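Uncharacterized hypothetical protein (Parabacteroides merdae, PDB 4EI0) is of unknown function and belongs to the DUF4466 family, built mainly from antiparallel beta sheets. Local coordinates at residues S149-A154 / I254-F259; S213-Y218 / T268-G273. All blocks are in the same frame, centred on the assembly; numbering follows the deposited sequence. Where two conformers were deposited one is given.

Contact 1: S149-A154 / I254-F259; sequences SKMDMA and IDDLDF
Asp256, in the first turn of helix 256-261, spreads its carboxylate across the turn that leads into strand 152-159. Asp256 OD2 accepts from the backbone N of Lys150 through its syn lone pair at 2.9 Å, and the bond is nearly straight (175°). Asp256 OD1 accepts from Ser149 OG at a very short 2.5 Å. With the Lys150 bond, and the Ser149 one if its short length is real, the carboxylate is probably held against turning. Ser149 OG in turn accepts from the backbone N of Met151 at 2.9 Å. Lys150 NZ, 6.4 Å from Asp256 OD2, bonds instead the backbone O of Lys311.

Packing centres on Met151, a selenomethionine. Its SE lies at the edge of the Phe259 ring, near the ring plane, 3.7 Å from CE2. The chain is extended to SE and then bends (chi3 -60°), which sets Met151 CE 3.6 Å from Ile254 O. Pro29 also touches Met151.

Ser149 OG closes an ST turn that shapes residues 149-151. The Asp256 bonds and the Met-aromatic contact with Phe259 tie this turn to the helix. The turn links the sheets of the earlier chain to the later antiparallel sheet that strand 152-159 borders.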
ATOM      1  N   SER B 149     -31.143  14.718   3.122  1.00 45.32           N
ATOM      2  CA  SER B 149     -31.761  15.874   3.682  1.00 46.25           C
ATOM      3  C   SER B 149     -32.753  16.480   2.664  1.00 45.27           C
ATOM      4  O   SER B 149     -32.597  16.298   1.481  1.00 44.38           O
ATOM      5  CB  SER B 149     -30.676  16.883   3.953  1.00 53.47           C
ATOM      6  OG  SER B 149     -31.211  18.099   4.419  1.00 49.61           O
ATOM      7  N   LYS B 150     -33.718  17.247   3.165  1.00 43.59           N
ATOM      8  CA  LYS B 150     -34.559  18.148   2.338  1.00 46.18           C
ATOM      9  C   LYS B 150     -33.908  19.484   2.045  1.00 45.07           C
ATOM     10  O   LYS B 150     -34.413  20.285   1.235  1.00 45.73           O
ATOM     11  CB  LYS B 150     -35.891  18.414   3.030  1.00 46.20           C
ATOM     12  CG  LYS B 150     -36.810  17.192   3.090  1.00 55.81           C
ATOM     13  CD  LYS B 150     -38.168  17.472   3.751  1.00 64.49           C
ATOM     14  CE  LYS B 150     -38.675  18.901   3.535  1.00 66.36           C
ATOM     15  NZ  LYS B 150     -40.120  19.049   3.883  1.00 71.84           N
HETATM   16  N   MSE B 151     -32.789  19.746   2.690  1.00 40.63           N
HETATM   17  CA  MSE B 151     -32.215  21.088   2.635  1.00 39.42           C
HETATM   18  C   MSE B 151     -31.588  21.397   1.290  1.00 40.74           C
HETATM   19  O   MSE B 151     -31.171  20.499   0.555  1.00 42.89           O
HETATM   20  CB  MSE B 151     -31.156  21.274   3.720  1.00 42.23           C
HETATM   21  CG  MSE B 151     -31.685  21.327   5.110  1.00 44.26           C
HETATM   22 SE   MSE B 151     -30.288  21.613   6.469  0.75 43.58          SE
HETATM   23  CE  MSE B 151     -29.228  19.966   6.063  1.00 46.57           C
ATOM     24  N   ASP B 152     -31.561  22.685   0.979  1.00 39.74           N
ATOM     25  CA  ASP B 152     -30.714  23.269  -0.048  1.00 41.36           C
ATOM     26  C   ASP B 152     -29.616  24.036   0.620  1.00 40.83           C
ATOM     27  O   ASP B 152     -29.799  24.551   1.736  1.00 43.61           O
ATOM     28  CB  ASP B 152     -31.503  24.241  -0.907  1.00 45.17           C
ATOM     29  CG  ASP B 152     -32.356  23.542  -1.965  1.00 52.25           C
ATOM     30  OD1 ASP B 152     -31.786  22.839  -2.813  1.00 46.43           O
ATOM     31  OD2 ASP B 152     -33.602  23.710  -1.956  1.00 51.53           O
HETATM   32  N   MSE B 153     -28.472  24.135  -0.047  1.00 43.07           N
HETATM   33  CA  MSE B 153     -27.359  24.903   0.455  1.00 44.20           C
HETATM   34  C   MSE B 153     -26.634  25.677  -0.651  1.00 50.46           C
HETATM   35  O   MSE B 153     -26.378  25.137  -1.723  1.00 45.73           O
HETATM   36  CB  MSE B 153     -26.394  23.927   1.159  1.00 39.19           C
HETATM   37  CG  MSE B 153     -25.138  24.593   1.496  1.00 47.72           C
HETATM   38 SE   MSE B 153     -24.047  23.497   2.714  0.75 51.84          SE
HETATM   39  CE  MSE B 153     -23.702  21.878   1.595  1.00 42.58           C
ATOM     40  N   ALA B 154     -26.279  26.930  -0.386  1.00 42.91           N
ATOM     41  CA  ALA B 154     -25.547  27.789  -1.355  1.00 42.36           C
ATOM     42  C   ALA B 154     -24.415  28.424  -0.558  1.00 50.02           C
ATOM     43  O   ALA B 154     -24.665  28.992   0.513  1.00 48.53           O
ATOM     44  CB  ALA B 154     -26.486  28.842  -1.910  1.00 42.20           C
ATOM     45  N   ILE B 254     -26.161  22.021  11.225  1.00 48.26           N
ATOM     46  CA  ILE B 254     -27.594  22.293  11.216  1.00 46.53           C
ATOM     47  C   ILE B 254     -28.218  21.277  10.299  1.00 41.57           C
ATOM     48  O   ILE B 254     -27.803  21.134   9.124  1.00 43.91           O
ATOM     49  CB  ILE B 254     -27.892  23.703  10.697  1.00 51.69           C
ATOM     50  CG1 ILE B 254     -27.225  24.740  11.617  1.00 51.40           C
ATOM     51  CG2 ILE B 254     -29.395  23.966  10.572  1.00 43.12           C
ATOM     52  CD1 ILE B 254     -27.144  26.090  10.934  1.00 51.14           C
ATOM     53  N   ASP B 255     -29.209  20.577  10.810  1.00 49.93           N
ATOM     54  CA  ASP B 255     -29.882  19.542  10.029  0.50 49.22           C
ATOM     55  C   ASP B 255     -31.370  19.903   9.923  1.00 50.31           C
ATOM     56  O   ASP B 255     -31.848  20.956  10.444  1.00 47.79           O
ATOM     57  CB  ASP B 255     -29.636  18.130  10.635  0.50 51.70           C
ATOM     58  CG  ASP B 255     -29.847  16.968   9.622  0.50 48.89           C
ATOM     59  OD1 ASP B 255     -30.307  17.185   8.483  0.50 47.18           O
ATOM     60  OD2 ASP B 255     -29.573  15.811  10.002  0.50 60.06           O
ATOM     61  N   ASP B 256     -32.108  19.051   9.232  1.00 46.24           N
ATOM     62  CA  ASP B 256     -33.538  19.266   9.042  1.00 51.64           C
ATOM     63  C   ASP B 256     -34.304  19.496  10.374  1.00 49.56           C
ATOM     64  O   ASP B 256     -35.184  20.309  10.442  1.00 46.41           O
ATOM     65  CB  ASP B 256     -34.166  18.076   8.297  1.00 51.89           C
ATOM     66  CG  ASP B 256     -33.591  17.862   6.868  1.00 52.61           C
ATOM     67  OD1 ASP B 256     -32.463  18.279   6.547  1.00 51.44           O
ATOM     68  OD2 ASP B 256     -34.327  17.269   6.043  1.00 49.41           O
ATOM     69  N   LEU B 257     -33.994  18.734  11.406  1.00 58.93           N
ATOM     70  CA  LEU B 257     -34.772  18.800  12.648  1.00 58.13           C
ATOM     71  C   LEU B 257     -34.616  20.181  13.326  1.00 58.42           C
ATOM     72  O   LEU B 257     -35.562  20.710  13.895  1.00 59.05           O
ATOM     73  CB  LEU B 257     -34.363  17.657  13.595  1.00 58.21           C
ATOM     74  CG  LEU B 257     -34.937  17.689  15.031  1.00 59.98           C
ATOM     75  CD1 LEU B 257     -36.445  17.440  14.972  1.00 60.09           C
ATOM     76  CD2 LEU B 257     -34.194  16.722  15.959  1.00 60.31           C
ATOM     77  N   ASP B 258     -33.426  20.766  13.230  1.00 49.93           N
ATOM     78  CA  ASP B 258     -33.151  22.104  13.758  1.00 49.39           C
ATOM     79  C   ASP B 258     -34.051  23.143  13.080  1.00 59.47           C
ATOM     80  O   ASP B 258     -34.522  24.065  13.732  1.00 53.85           O
ATOM     81  CB  ASP B 258     -31.690  22.482  13.516  1.00 47.51           C
ATOM     82  CG  ASP B 258     -30.727  21.507  14.184  1.00 57.91           C
ATOM     83  OD1 ASP B 258     -30.855  21.301  15.399  1.00 70.75           O
ATOM     84  OD2 ASP B 258     -29.851  20.918  13.504  1.00 61.26           O
ATOM     85  N   PHE B 259     -34.273  23.013  11.773  1.00 49.51           N
ATOM     86  CA  PHE B 259     -35.225  23.906  11.087  1.00 44.43           C
ATOM     87  C   PHE B 259     -36.655  23.703  11.518  1.00 53.82           C
ATOM     88  O   PHE B 259     -37.419  24.697  11.685  1.00 54.46           O
ATOM     89  CB  PHE B 259     -35.113  23.778   9.585  1.00 54.44           C
ATOM     90  CG  PHE B 259     -33.962  24.529   9.027  1.00 42.92           C
ATOM     91  CD1 PHE B 259     -33.979  25.886   9.065  1.00 44.02           C
ATOM     92  CD2 PHE B 259     -32.850  23.868   8.521  1.00 44.42           C
ATOM     93  CE1 PHE B 259     -32.923  26.612   8.592  1.00 47.91           C
ATOM     94  CE2 PHE B 259     -31.790  24.594   8.018  1.00 37.24           C
ATOM     95  CZ  PHE B 259     -31.839  25.962   8.059  1.00 43.94           C
TER

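Contact 2: S213-Y218 / T268-G273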
ATOM      1  N   SER B 213     -41.129  45.759   6.708  1.00 66.19           N
ATOM      2  CA  SER B 213     -41.583  46.556   7.837  1.00 63.04           C
ATOM      3  C   SER B 213     -40.434  47.079   8.697  1.00 64.50           C
ATOM      4  O   SER B 213     -40.664  47.596   9.756  1.00 62.65           O
ATOM      5  CB  SER B 213     -42.578  45.743   8.664  1.00 54.87           C
ATOM      6  OG  SER B 213     -42.015  44.509   9.039  1.00 61.33           O
ATOM      7  N   SER B 214     -39.182  46.994   8.247  1.00 66.74           N
ATOM      8  CA  SER B 214     -38.098  47.543   9.073  1.00 64.91           C
ATOM      9  C   SER B 214     -38.405  49.019   9.400  1.00 66.91           C
ATOM     10  O   SER B 214     -38.876  49.736   8.539  1.00 69.78           O
ATOM     11  CB  SER B 214     -36.740  47.448   8.375  1.00 60.33           C
ATOM     12  OG  SER B 214     -36.313  46.103   8.144  1.00 53.00           O
ATOM     13  N   PRO B 215     -38.160  49.471  10.638  1.00 64.71           N
ATOM     14  CA  PRO B 215     -38.475  50.883  10.912  1.00 66.39           C
ATOM     15  C   PRO B 215     -37.496  51.848  10.244  1.00 64.37           C
ATOM     16  O   PRO B 215     -36.276  51.609  10.316  1.00 60.44           O
ATOM     17  CB  PRO B 215     -38.376  50.993  12.432  1.00 68.60           C
ATOM     18  CG  PRO B 215     -38.142  49.612  12.953  1.00 83.99           C
ATOM     19  CD  PRO B 215     -37.694  48.744  11.827  1.00 77.36           C
ATOM     20  N   LYS B 216     -38.037  52.914   9.627  1.00 66.21           N
ATOM     21  CA  LYS B 216     -37.261  53.955   8.926  1.00 67.87           C
ATOM     22  C   LYS B 216     -36.121  54.453   9.835  1.00 62.96           C
ATOM     23  O   LYS B 216     -34.989  54.641   9.386  1.00 70.80           O
ATOM     24  CB  LYS B 216     -38.180  55.099   8.444  1.00 62.66           C
ATOM     25  N   GLU B 217     -36.399  54.532  11.136  1.00 73.33           N
ATOM     26  CA  GLU B 217     -35.411  54.949  12.149  1.00 76.48           C
ATOM     27  C   GLU B 217     -34.066  54.189  12.050  1.00 81.41           C
ATOM     28  O   GLU B 217     -33.027  54.762  12.324  1.00 72.93           O
ATOM     29  CB  GLU B 217     -35.955  54.752  13.600  1.00 80.19           C
ATOM     30  CG  GLU B 217     -37.433  54.339  13.779  1.00 92.55           C
ATOM     31  CD  GLU B 217     -37.761  53.937  15.218  1.00111.63           C
ATOM     32  OE1 GLU B 217     -37.225  54.568  16.158  1.00112.50           O
ATOM     33  OE2 GLU B 217     -38.551  52.981  15.413  1.00108.11           O
ATOM     34  N   TYR B 218     -34.077  52.899  11.699  1.00 69.12           N
ATOM     35  CA  TYR B 218     -32.854  52.074  11.760  1.00 75.18           C
ATOM     36  C   TYR B 218     -32.245  51.820  10.397  1.00 68.83           C
ATOM     37  O   TYR B 218     -31.334  50.988  10.280  1.00 59.17           O
ATOM     38  CB  TYR B 218     -33.123  50.734  12.474  1.00 72.97           C
ATOM     39  CG  TYR B 218     -33.541  50.940  13.900  1.00 80.36           C
ATOM     40  CD1 TYR B 218     -32.656  51.512  14.819  1.00 87.48           C
ATOM     41  CD2 TYR B 218     -34.826  50.609  14.324  1.00 77.21           C
ATOM     42  CE1 TYR B 218     -33.034  51.742  16.126  1.00 81.26           C
ATOM     43  CE2 TYR B 218     -35.216  50.828  15.633  1.00 80.02           C
ATOM     44  CZ  TYR B 218     -34.314  51.400  16.524  1.00 84.52           C
ATOM     45  OH  TYR B 218     -34.684  51.625  17.817  1.00 79.42           O
ATOM     46  N   THR B 268     -37.434  39.449  14.930  1.00 56.26           N
ATOM     47  CA  THR B 268     -37.359  40.873  14.662  1.00 54.78           C
ATOM     48  C   THR B 268     -37.521  41.118  13.157  1.00 51.49           C
ATOM     49  O   THR B 268     -37.411  40.155  12.326  1.00 49.91           O
ATOM     50  CB  THR B 268     -36.036  41.454  15.227  1.00 63.48           C
ATOM     51  OG1 THR B 268     -36.038  42.867  15.071  1.00 81.36           O
ATOM     52  CG2 THR B 268     -34.795  40.881  14.546  1.00 52.89           C
ATOM     53  N   ASN B 269     -37.743  42.382  12.779  1.00 50.65           N
ATOM     54  CA  ASN B 269     -37.858  42.740  11.350  1.00 50.99           C
ATOM     55  C   ASN B 269     -36.692  43.566  10.802  1.00 54.24           C
ATOM     56  O   ASN B 269     -36.793  44.139   9.729  1.00 56.13           O
ATOM     57  CB  ASN B 269     -39.176  43.449  11.083  1.00 50.61           C
ATOM     58  CG  ASN B 269     -39.303  44.734  11.888  1.00 54.02           C
ATOM     59  OD1 ASN B 269     -38.395  45.129  12.589  1.00 62.34           O
ATOM     60  ND2 ASN B 269     -40.441  45.365  11.798  1.00 70.51           N
ATOM     61  N   TYR B 270     -35.598  43.632  11.546  1.00 49.80           N
ATOM     62  CA  TYR B 270     -34.339  44.196  11.044  1.00 48.54           C
ATOM     63  C   TYR B 270     -33.211  43.635  11.876  1.00 50.56           C
ATOM     64  O   TYR B 270     -33.426  43.249  13.021  1.00 60.79           O
ATOM     65  CB  TYR B 270     -34.308  45.732  11.111  1.00 51.28           C
ATOM     66  CG  TYR B 270     -34.215  46.279  12.538  1.00 55.44           C
ATOM     67  CD1 TYR B 270     -35.337  46.335  13.353  1.00 61.75           C
ATOM     68  CD2 TYR B 270     -33.002  46.669  13.082  1.00 65.97           C
ATOM     69  CE1 TYR B 270     -35.256  46.790  14.661  1.00 62.26           C
ATOM     70  CE2 TYR B 270     -32.912  47.128  14.386  1.00 62.78           C
ATOM     71  CZ  TYR B 270     -34.047  47.180  15.168  1.00 70.02           C
ATOM     72  OH  TYR B 270     -34.000  47.629  16.457  1.00 69.74           O
ATOM     73  N   ILE B 271     -32.011  43.568  11.302  1.00 46.01           N
ATOM     74  CA  ILE B 271     -30.784  43.183  12.015  1.00 45.08           C
ATOM     75  C   ILE B 271     -29.679  44.192  11.686  1.00 55.47           C
ATOM     76  O   ILE B 271     -29.446  44.506  10.526  1.00 55.37           O
ATOM     77  CB  ILE B 271     -30.301  41.795  11.614  1.00 46.31           C
ATOM     78  CG1 ILE B 271     -31.309  40.723  12.094  1.00 50.79           C
ATOM     79  CG2 ILE B 271     -28.902  41.547  12.184  1.00 51.98           C
ATOM     80  CD1 ILE B 271     -30.932  39.342  11.589  1.00 56.43           C
ATOM     81  N   LEU B 272     -29.009  44.688  12.710  1.00 48.73           N
ATOM     82  CA  LEU B 272     -27.890  45.635  12.565  1.00 56.16           C
ATOM     83  C   LEU B 272     -26.594  44.956  13.020  1.00 60.53           C
ATOM     84  O   LEU B 272     -26.629  43.918  13.670  1.00 55.05           O
ATOM     85  CB  LEU B 272     -28.132  46.913  13.399  1.00 55.94           C
ATOM     86  CG  LEU B 272     -29.478  47.658  13.183  1.00 52.99           C
ATOM     87  CD1 LEU B 272     -29.683  48.854  14.073  1.00 54.00           C
ATOM     88  CD2 LEU B 272     -29.652  48.099  11.732  1.00 50.38           C
ATOM     89  N   GLY B 273     -25.451  45.540  12.673  1.00 60.69           N
ATOM     90  CA  GLY B 273     -24.167  45.046  13.135  1.00 52.36           C
ATOM     91  C   GLY B 273     -23.785  43.630  12.783  1.00 65.80           C
ATOM     92  O   GLY B 273     -23.178  42.935  13.589  1.00 62.75           O
TER
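The loop that follows strand 207-210 folds back here over strand 270-274, a weakly bonded strand at the border of an antiparallel sheet. An offset stack of two tyrosines carries much of the contact. The rings of Tyr218 and Tyr270 lie nearly parallel, with planes at 9° and centroids 4.7 Å apart. The shift brings Tyr270 OH over one face of Tyr218, toward the rim and 3.5 Å from CE2. In return Tyr218 CD2 sits over a face of Tyr270, 3.6 Å from CZ. The CG of Tyr270 stands between its backbone N and carbonyl carbon (chi1 70°), a placement that brings the ring up against the loop. Pro215 CD approaches the same ring obliquely, 3.7 Å from CD1. Leu272 continues the apolar patch along the strand. Its CD2 meets the backbone O of Tyr218, and its CD1 lies obliquely by that ring.

Strand 270-274 pairs with strand 207-210 in the antiparallel sheet, so the loop packs on the strand next to the one it leaves. Tyr210 of that neighbour touches Tyr270 and bonds the backbone O of Tyr218 through its hydroxyl. An alanine in place of Tyr270 would lose the stack and is likely to set the Tyr218 ring free to turn, with a gap beside Pro215.

Polar bonds hold the start of the loop. Ser214 OG donates to the backbone O of Asn269 at 2.6 Å, tilted 15° from the carbonyl plane, and accepts from the backbone N of Thr211. Asn269 ND2 donates to Ser213 OG at a longer 3.3 Å, with the hydroxyl somewhat out of the amide plane. That hydroxyl has its stronger partner in Asn231 OD1.

In the fold
Contacts 1 and 2 do not touch. They lie about 27 Å apart between centres and about 13 Å apart between nearest atoms. The chain joins them directly, because helix 256-261 of contact 1 is followed by strand 270-274 of contact 2. Their segments alternate along the chain. Contact 1 is partly buried, its centre about 9 Å from the centre of the chain, while contact 2 is at the surface, its centre about 31 Å from the same point. They also belong to different antiparallel sheets: strand 152-159 borders one and strand 270-274 the other. Strand 233-238, at the far border of the first sheet, touches Ile271. The function is unknown, and both contacts are read as structural packing.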